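TssK (PDB 5Y0E) is a trimeric baseplate subunit of the bacterial type VI secretion system that probably connects the baseplate to the membrane complex. Local coordinates at residues 49-52 with 53-56; 173-176 with 177-181; 272-275 with 276-279. All blocks are in the same frame, centred on the assembly; numbering follows the deposited sequence.

Interaction 1: 49-52 with 53-56; sequences DLDQ and TLLR
The backbone of 49-52 runs off the end region of strand 44-50 and folds straight into 53-56 through a type I beta turn, Gln52 to Leu55. The evidence is the bond from Leu55 N to Gln52 O, 2.8 Å long, together with helical phi/psi values at Thr53 and Leu54. A weak bond from Arg56 N to Thr53 O carries the helical winding one residue further.

Asp51, one residue before the turn, holds it through its carboxylate. Asp51 OD2 takes Thr53 OG1 at 2.8 Å on the syn side and Leu54 N at 3.1 Å from well above the carboxylate plane, and both donors come from the same face. Turning CG anti to the backbone N (chi1 -175°) brings the carboxylate beside the chain ahead, where one oxygen holds a hydroxyl and a peptide N-H together.

Leucines fill the other part of the contact. Leu55 is buried and packs against Leu180 and Leu182 of strand 180-182, with Leu50 also resting on Leu182. Leu50 and Leu55 meet at about a right angle, CD2 of Leu50 lying 3.8 Å from CD1 of Leu55. Gln52 runs alongside Leu55, and its amide OE1 comes to 3.2 Å from Leu55 CD1.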
ATOM      1  N   ASP A  49       3.424  23.938 -12.198  1.00 49.66           N
ATOM      2  CA  ASP A  49       2.427  24.648 -12.982  1.00 51.44           C
ATOM      3  C   ASP A  49       3.099  25.294 -14.178  1.00 52.32           C
ATOM      4  O   ASP A  49       3.760  26.327 -14.049  1.00 53.64           O
ATOM      5  CB  ASP A  49       1.695  25.692 -12.158  1.00 50.87           C
ATOM      6  CG  ASP A  49       0.539  26.311 -12.925  1.00 57.24           C
ATOM      7  OD1 ASP A  49       0.123  25.748 -13.958  1.00 57.33           O
ATOM      8  OD2 ASP A  49       0.037  27.366 -12.498  1.00 63.98           O
ATOM      9  N   LEU A  50       2.900  24.703 -15.340  1.00 55.28           N
ATOM     10  CA  LEU A  50       3.447  25.260 -16.559  1.00 55.25           C
ATOM     11  C   LEU A  50       2.522  26.344 -17.098  1.00 56.97           C
ATOM     12  O   LEU A  50       1.298  26.209 -17.069  1.00 57.79           O
ATOM     13  CB  LEU A  50       3.636  24.146 -17.577  1.00 52.49           C
ATOM     14  CG  LEU A  50       4.610  24.408 -18.693  1.00 52.10           C
ATOM     15  CD1 LEU A  50       5.287  23.116 -19.013  1.00 48.19           C
ATOM     16  CD2 LEU A  50       3.849  24.935 -19.885  1.00 63.54           C
ATOM     17  N   ASP A  51       3.105  27.434 -17.573  1.00 55.87           N
ATOM     18  CA  ASP A  51       2.288  28.498 -18.134  1.00 58.91           C
ATOM     19  C   ASP A  51       1.936  28.157 -19.572  1.00 61.26           C
ATOM     20  O   ASP A  51       2.801  28.138 -20.452  1.00 60.02           O
ATOM     21  CB  ASP A  51       2.986  29.845 -18.069  1.00 61.76           C
ATOM     22  CG  ASP A  51       2.088  30.961 -18.538  1.00 65.48           C
ATOM     23  OD1 ASP A  51       0.898  30.979 -18.150  1.00 65.78           O
ATOM     24  OD2 ASP A  51       2.556  31.803 -19.314  1.00 66.76           O
ATOM     25  N   GLN A  52       0.661  27.900 -19.807  1.00 63.37           N
ATOM     26  CA  GLN A  52       0.215  27.506 -21.130  1.00 63.05           C
ATOM     27  C   GLN A  52       0.197  28.691 -22.081  1.00 66.73           C
ATOM     28  O   GLN A  52       0.520  28.548 -23.265  1.00 67.79           O
ATOM     29  CB  GLN A  52      -1.168  26.881 -21.024  1.00 63.46           C
ATOM     30  CG  GLN A  52      -1.164  25.596 -20.259  1.00 64.59           C
ATOM     31  CD  GLN A  52      -0.646  24.459 -21.102  1.00 69.60           C
ATOM     32  OE1 GLN A  52      -0.836  24.439 -22.321  1.00 66.00           O
ATOM     33  NE2 GLN A  52       0.025  23.504 -20.461  1.00 69.97           N
ATOM     34  N   THR A  53      -0.184  29.862 -21.569  1.00 65.49           N
ATOM     35  CA  THR A  53      -0.254  31.057 -22.397  1.00 63.82           C
ATOM     36  C   THR A  53       1.077  31.335 -23.081  1.00 62.97           C
ATOM     37  O   THR A  53       1.112  31.675 -24.263  1.00 66.93           O
ATOM     38  CB  THR A  53      -0.679  32.248 -21.546  1.00 65.38           C
ATOM     39  OG1 THR A  53       0.453  32.738 -20.827  1.00 70.81           O
ATOM     40  CG2 THR A  53      -1.728  31.830 -20.541  1.00 67.75           C
ATOM     41  N   LEU A  54       2.183  31.182 -22.369  1.00 60.77           N
ATOM     42  CA  LEU A  54       3.469  31.417 -23.005  1.00 60.89           C
ATOM     43  C   LEU A  54       3.903  30.283 -23.909  1.00 62.65           C
ATOM     44  O   LEU A  54       4.876  30.444 -24.648  1.00 65.14           O
ATOM     45  CB  LEU A  54       4.554  31.655 -21.962  1.00 62.88           C
ATOM     46  CG  LEU A  54       5.097  33.082 -21.906  1.00 62.14           C
ATOM     47  CD1 LEU A  54       4.070  34.023 -21.345  1.00 63.17           C
ATOM     48  CD2 LEU A  54       6.354  33.126 -21.074  1.00 61.34           C
ATOM     49  N   LEU A  55       3.231  29.138 -23.860  1.00 63.88           N
ATOM     50  CA  LEU A  55       3.574  28.077 -24.791  1.00 60.94           C
ATOM     51  C   LEU A  55       3.448  28.557 -26.213  1.00 64.49           C
ATOM     52  O   LEU A  55       4.137  28.060 -27.106  1.00 65.90           O
ATOM     53  CB  LEU A  55       2.673  26.878 -24.583  1.00 59.77           C
ATOM     54  CG  LEU A  55       3.169  25.989 -23.474  1.00 58.83           C
ATOM     55  CD1 LEU A  55       2.196  24.880 -23.301  1.00 61.09           C
ATOM     56  CD2 LEU A  55       4.523  25.470 -23.853  1.00 56.34           C
ATOM     57  N   ARG A  56       2.594  29.537 -26.432  1.00 66.86           N
ATOM     58  CA  ARG A  56       2.284  30.006 -27.764  1.00 66.08           C
ATOM     59  C   ARG A  56       3.353  30.904 -28.334  1.00 66.70           C
ATOM     60  O   ARG A  56       3.156  31.460 -29.412  1.00 72.90           O
ATOM     61  CB  ARG A  56       0.958  30.737 -27.735  1.00 67.29           C
ATOM     62  CG  ARG A  56       0.014  30.080 -26.768  1.00 72.06           C
ATOM     63  CD  ARG A  56      -1.395  30.542 -26.953  1.00 73.08           C
ATOM     64  NE  ARG A  56      -1.556  31.948 -26.627  1.00 74.49           N
ATOM     65  CZ  ARG A  56      -2.638  32.446 -26.036  1.00 84.40           C
ATOM     66  NH1 ARG A  56      -3.636  31.640 -25.699  1.00 84.42           N
ATOM     67  NH2 ARG A  56      -2.722  33.745 -25.769  1.00 84.50           N
TER

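Interaction 2: 173-176 with 177-181; sequences EKRG and DNSLR
Glu173 and Arg181 face each other as an antiparallel hydrogen-bonded pair in the beta hairpin of strands 163-174 and 180-182. The connection is a type I turn, Arg175 to Asn178, followed by a G1 beta bulge: Asn178 N bonds to Arg175 O, Arg175 N bonds to Ser179 O at 2.8 Å, and Asn178 takes the left-handed conformation (phi 66°).

The close-packed part is the backbone and the face carrying Lys174 and Leu180. Arg181 N reaches Glu173 O at 3.0 Å in a nearly straight bond (173°). Leu180, buried, sets CD2 3.7 Å from CG of Lys174, whose extended chain then passes beside the Asn178 amide to a salt bridge with Asp91. The turn is fixed by a side chain as well: OD1 of Asp177 accepts Ser179 N at 3.0 Å, an Asx turn, and also Ser179 OG on its syn side.

The face of Glu173 and Arg181, over which the Arg175 side chain reaches, is looser and more exposed. Its charges form a network of long contacts, Glu173 OE1 to Arg181 NH2 measuring 3.7 Å, with the carboxylate and guanidinium planes steeply inclined. A weak bond ties Arg175 NH1 to Ser179 OG, which lies at the guanidinium edge. The two arginines cross at about a right angle, their like charges probably eased by the nearby Glu173 carboxylate. CB of Arg181 sits over one face of the Arg175 guanidinium, offset toward its rim, while Arg175 NH2 comes to 3.3 Å from Arg181 CD.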
ATOM      1  N   GLU A 173       6.947  19.392 -31.163  1.00 65.15           N
ATOM      2  CA  GLU A 173       6.824  20.127 -32.405  1.00 71.42           C
ATOM      3  C   GLU A 173       6.692  21.608 -32.084  1.00 71.81           C
ATOM      4  O   GLU A 173       6.017  21.984 -31.120  1.00 68.16           O
ATOM      5  CB  GLU A 173       5.620  19.619 -33.206  1.00 73.78           C
ATOM      6  CG  GLU A 173       4.999  20.630 -34.148  1.00 73.90           C
ATOM      7  CD  GLU A 173       3.844  20.052 -34.942  1.00 76.79           C
ATOM      8  OE1 GLU A 173       4.045  19.054 -35.666  1.00 81.06           O
ATOM      9  OE2 GLU A 173       2.730  20.592 -34.840  1.00 74.72           O
ATOM     10  N   LYS A 174       7.362  22.438 -32.876  1.00 71.24           N
ATOM     11  CA  LYS A 174       7.185  23.880 -32.824  1.00 70.39           C
ATOM     12  C   LYS A 174       6.402  24.269 -34.062  1.00 69.57           C
ATOM     13  O   LYS A 174       6.944  24.271 -35.167  1.00 70.47           O
ATOM     14  CB  LYS A 174       8.521  24.604 -32.764  1.00 71.53           C
ATOM     15  CG  LYS A 174       8.397  26.099 -32.565  1.00 67.56           C
ATOM     16  CD  LYS A 174       9.761  26.743 -32.643  1.00 72.44           C
ATOM     17  CE  LYS A 174       9.678  28.244 -32.509  1.00 77.92           C
ATOM     18  NZ  LYS A 174      11.031  28.862 -32.567  1.00 80.23           N
ATOM     19  N   ARG A 175       5.131  24.593 -33.875  1.00 72.06           N
ATOM     20  CA  ARG A 175       4.243  24.840 -34.991  1.00 68.25           C
ATOM     21  C   ARG A 175       4.700  26.046 -35.796  1.00 69.05           C
ATOM     22  O   ARG A 175       5.629  26.766 -35.431  1.00 68.17           O
ATOM     23  CB  ARG A 175       2.819  25.051 -34.495  1.00 69.96           C
ATOM     24  CG  ARG A 175       2.268  23.859 -33.768  1.00 71.47           C
ATOM     25  CD  ARG A 175       0.779  23.979 -33.583  1.00 74.68           C
ATOM     26  NE  ARG A 175       0.225  22.773 -32.978  1.00 81.13           N
ATOM     27  CZ  ARG A 175      -0.038  22.651 -31.683  1.00 80.19           C
ATOM     28  NH1 ARG A 175       0.197  23.669 -30.870  1.00 73.91           N
ATOM     29  NH2 ARG A 175      -0.539  21.518 -31.202  1.00 78.42           N
ATOM     30  N   GLY A 176       4.022  26.257 -36.921  1.00 71.01           N
ATOM     31  CA  GLY A 176       4.381  27.366 -37.781  1.00 65.99           C
ATOM     32  C   GLY A 176       4.256  28.703 -37.086  1.00 67.09           C
ATOM     33  O   GLY A 176       5.079  29.595 -37.289  1.00 66.31           O
ATOM     34  N   ASP A 177       3.232  28.861 -36.254  1.00 67.70           N
ATOM     35  CA  ASP A 177       3.007  30.093 -35.519  1.00 65.82           C
ATOM     36  C   ASP A 177       3.869  30.207 -34.279  1.00 71.10           C
ATOM     37  O   ASP A 177       3.488  30.940 -33.362  1.00 74.51           O
ATOM     38  CB  ASP A 177       1.536  30.215 -35.127  1.00 61.51           C
ATOM     39  CG  ASP A 177       1.027  28.994 -34.393  1.00 71.88           C
ATOM     40  OD1 ASP A 177       1.825  28.324 -33.713  1.00 71.45           O
ATOM     41  OD2 ASP A 177      -0.179  28.690 -34.491  1.00 77.22           O
ATOM     42  N   ASN A 178       4.985  29.485 -34.211  1.00 70.48           N
ATOM     43  CA  ASN A 178       5.935  29.498 -33.105  1.00 72.06           C
ATOM     44  C   ASN A 178       5.375  28.930 -31.800  1.00 70.52           C
ATOM     45  O   ASN A 178       6.114  28.843 -30.823  1.00 68.99           O
ATOM     46  CB  ASN A 178       6.490  30.904 -32.845  1.00 71.28           C
ATOM     47  CG  ASN A 178       7.618  31.248 -33.768  1.00 77.24           C
ATOM     48  OD1 ASN A 178       7.929  30.495 -34.688  1.00 77.86           O
ATOM     49  ND2 ASN A 178       8.240  32.394 -33.541  1.00 78.74           N
ATOM     50  N   SER A 179       4.110  28.532 -31.747  1.00 68.86           N
ATOM     51  CA  SER A 179       3.614  27.843 -30.572  1.00 65.57           C
ATOM     52  C   SER A 179       4.217  26.450 -30.488  1.00 67.32           C
ATOM     53  O   SER A 179       4.679  25.883 -31.479  1.00 67.63           O
ATOM     54  CB  SER A 179       2.099  27.738 -30.605  1.00 68.46           C
ATOM     55  OG  SER A 179       1.714  26.605 -31.350  1.00 70.24           O
ATOM     56  N   LEU A 180       4.203  25.898 -29.284  1.00 66.53           N
ATOM     57  CA  LEU A 180       4.789  24.595 -29.020  1.00 65.89           C
ATOM     58  C   LEU A 180       3.719  23.598 -28.629  1.00 62.58           C
ATOM     59  O   LEU A 180       2.783  23.935 -27.907  1.00 59.75           O
ATOM     60  CB  LEU A 180       5.821  24.672 -27.913  1.00 61.96           C
ATOM     61  CG  LEU A 180       6.935  25.713 -28.037  1.00 62.28           C
ATOM     62  CD1 LEU A 180       7.483  25.998 -26.672  1.00 62.69           C
ATOM     63  CD2 LEU A 180       8.022  25.241 -28.952  1.00 61.32           C
ATOM     64  N   ARG A 181       3.848  22.380 -29.139  1.00 63.58           N
ATOM     65  CA  ARG A 181       3.045  21.255 -28.695  1.00 62.87           C
ATOM     66  C   ARG A 181       3.922  20.360 -27.835  1.00 59.75           C
ATOM     67  O   ARG A 181       5.040  20.011 -28.228  1.00 58.17           O
ATOM     68  CB  ARG A 181       2.472  20.464 -29.869  1.00 66.61           C
ATOM     69  CG  ARG A 181       1.568  19.315 -29.453  1.00 64.28           C
ATOM     70  CD  ARG A 181       0.924  18.655 -30.661  1.00 70.91           C
ATOM     71  NE  ARG A 181       1.920  18.312 -31.666  1.00 71.26           N
ATOM     72  CZ  ARG A 181       2.438  17.101 -31.820  1.00 71.71           C
ATOM     73  NH1 ARG A 181       2.041  16.102 -31.043  1.00 68.01           N
ATOM     74  NH2 ARG A 181       3.354  16.890 -32.758  1.00 68.63           N
TER

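Interaction 3: 272-275 with 276-279; sequences ELAS and FSAQ
Leu273 and Phe276 meet in a local contact at the C-terminal end of helix 259-273, where the chain winds into the loop leading to helix 294-309, beside a neighbouring subunit. Bonds spanning three residues define the turn: Ser275 N to Glu272 O at 3.1 Å, Phe276 N to Leu273 O at 2.7 Å, and Ser277 N to Ala274 O at 3.0 Å.

The Phe276 side chain folds back along this turn. With CG beside its own backbone N (chi1 -58°), the Phe276 ring turns an edge to the Leu273 carbonyl, whose O lies near the ring plane, 3.4 Å from Phe276 CD1. Phe276 CD1 is also 4.2 Å from CD1 of Leu273, a looser apolar touch. Both residues continue onto helix 229-253, Leu273 against Leu237 and Leu240, Phe276 against Val233.

Ser277 grips the turn from its far end. Ser277 OG, placed between its backbone N and carbonyl carbon (chi1 77°), donates to Ala274 O at 2.8 Å in the carbonyl plane and on a lone pair. The peptide N of Ser277 approaches that oxygen from above the plane, so the acceptor is held by two donors.

Two polar side chains, Glu272 and Ser275, reach the second subunit. The Glu272 carboxylate pairs with Arg243 of the second subunit, and Ser275 OG bonds to Asn242 of that subunit besides making a weak bond to Glu272 O. Three successive bonds of this span are characteristic of an alpha helix tightening into a 3-10-like turn at its C-terminal end.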
ATOM      1  N   GLU A 272       0.169 -10.986  -9.532  1.00 32.41           N
ATOM      2  CA  GLU A 272      -0.810 -11.975  -9.096  1.00 34.61           C
ATOM      3  C   GLU A 272      -1.908 -12.167 -10.143  1.00 32.32           C
ATOM      4  O   GLU A 272      -2.469 -13.249 -10.262  1.00 31.99           O
ATOM      5  CB  GLU A 272      -1.412 -11.583  -7.742  1.00 37.03           C
ATOM      6  CG  GLU A 272      -2.242 -12.668  -7.069  1.00 35.69           C
ATOM      7  CD  GLU A 272      -2.761 -12.288  -5.673  1.00 42.63           C
ATOM      8  OE1 GLU A 272      -3.802 -12.819  -5.271  1.00 44.47           O
ATOM      9  OE2 GLU A 272      -2.133 -11.479  -4.959  1.00 41.72           O
ATOM     10  N   LEU A 273      -2.215 -11.133 -10.905  1.00 33.26           N
ATOM     11  CA  LEU A 273      -3.227 -11.246 -11.944  1.00 34.95           C
ATOM     12  C   LEU A 273      -2.791 -12.195 -13.067  1.00 30.52           C
ATOM     13  O   LEU A 273      -3.619 -12.912 -13.622  1.00 32.87           O
ATOM     14  CB  LEU A 273      -3.535  -9.846 -12.457  1.00 37.18           C
ATOM     15  CG  LEU A 273      -4.787  -9.533 -13.247  1.00 35.55           C
ATOM     16  CD1 LEU A 273      -5.942 -10.116 -12.566  1.00 28.08           C
ATOM     17  CD2 LEU A 273      -4.931  -8.041 -13.374  1.00 29.65           C
ATOM     18  N   ALA A 274      -1.498 -12.248 -13.365  1.00 32.70           N
ATOM     19  CA  ALA A 274      -0.951 -13.218 -14.301  1.00 30.86           C
ATOM     20  C   ALA A 274      -1.374 -14.639 -13.986  1.00 34.95           C
ATOM     21  O   ALA A 274      -1.428 -15.468 -14.885  1.00 36.77           O
ATOM     22  CB  ALA A 274       0.571 -13.142 -14.315  1.00 28.15           C
ATOM     23  N   SER A 275      -1.698 -14.933 -12.735  1.00 34.52           N
ATOM     24  CA  SER A 275      -2.236 -16.237 -12.403  1.00 32.65           C
ATOM     25  C   SER A 275      -3.433 -16.580 -13.261  1.00 33.15           C
ATOM     26  O   SER A 275      -3.632 -17.743 -13.622  1.00 31.16           O
ATOM     27  CB  SER A 275      -2.611 -16.274 -10.933  1.00 33.58           C
ATOM     28  OG  SER A 275      -1.465 -16.103 -10.126  1.00 36.81           O
ATOM     29  N   PHE A 276      -4.217 -15.583 -13.619  1.00 33.26           N
ATOM     30  CA  PHE A 276      -5.432 -15.796 -14.377  1.00 32.00           C
ATOM     31  C   PHE A 276      -5.225 -15.713 -15.881  1.00 32.18           C
ATOM     32  O   PHE A 276      -6.177 -15.864 -16.626  1.00 31.41           O
ATOM     33  CB  PHE A 276      -6.479 -14.797 -13.902  1.00 29.80           C
ATOM     34  CG  PHE A 276      -6.754 -14.913 -12.444  1.00 35.60           C
ATOM     35  CD1 PHE A 276      -6.014 -14.188 -11.518  1.00 34.37           C
ATOM     36  CD2 PHE A 276      -7.698 -15.793 -11.973  1.00 36.11           C
ATOM     37  CE1 PHE A 276      -6.235 -14.335 -10.193  1.00 33.50           C
ATOM     38  CE2 PHE A 276      -7.915 -15.916 -10.615  1.00 36.59           C
ATOM     39  CZ  PHE A 276      -7.190 -15.194  -9.743  1.00 34.80           C
ATOM     40  N   SER A 277      -4.012 -15.509 -16.338  1.00 34.91           N
ATOM     41  CA  SER A 277      -3.732 -15.414 -17.750  1.00 34.77           C
ATOM     42  C   SER A 277      -3.461 -16.799 -18.309  1.00 37.39           C
ATOM     43  O   SER A 277      -3.291 -17.767 -17.577  1.00 37.44           O
ATOM     44  CB  SER A 277      -2.539 -14.500 -17.997  1.00 35.74           C
ATOM     45  OG  SER A 277      -1.324 -15.145 -17.693  1.00 37.84           O
ATOM     46  N   ALA A 278      -3.416 -16.883 -19.638  1.00 37.93           N
ATOM     47  CA  ALA A 278      -3.079 -18.146 -20.273  1.00 34.57           C
ATOM     48  C   ALA A 278      -1.718 -18.645 -19.829  1.00 35.68           C
ATOM     49  O   ALA A 278      -1.531 -19.842 -19.640  1.00 36.36           O
ATOM     50  CB  ALA A 278      -3.135 -17.996 -21.782  1.00 34.50           C
ATOM     51  N   GLN A 279      -0.768 -17.740 -19.616  1.00 39.41           N
ATOM     52  CA  GLN A 279       0.577 -18.116 -19.190  1.00 39.67           C
ATOM     53  C   GLN A 279       0.655 -18.514 -17.725  1.00 38.55           C
ATOM     54  O   GLN A 279       1.654 -19.110 -17.326  1.00 40.29           O
ATOM     55  CB  GLN A 279       1.558 -16.971 -19.413  1.00 40.76           C
ATOM     56  CG  GLN A 279       1.512 -16.344 -20.770  1.00 43.56           C
ATOM     57  CD  GLN A 279       0.372 -15.378 -20.892  1.00 52.15           C
ATOM     58  OE1 GLN A 279      -0.783 -15.768 -20.846  1.00 49.77           O
ATOM     59  NE2 GLN A 279       0.686 -14.099 -21.000  1.00 61.57           N
TER

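Along the chain the three contacts come in series, 49-56, then 173-181, then 272-279. Interactions 1 and 2 are neighbours, with centres 13 Å apart, although more than a hundred residues separate them in sequence. The probable hydrogen bond between Leu55 O and Leu180 N (3.1 Å), with the Arg56 backbone (CA) packing on Ser179 CB, joins the turn after strand 44-50 to strand 180-182. Interaction 3 stands apart in the helical region: its centre is 44 Å from that of interaction 1 and 45 Å from that of interaction 2. The first two thus bring the end of a strand of the three-stranded sheet (44-50) against the edge of the mixed sheet, whereas interaction 3 lies at a subunit interface of the trimer.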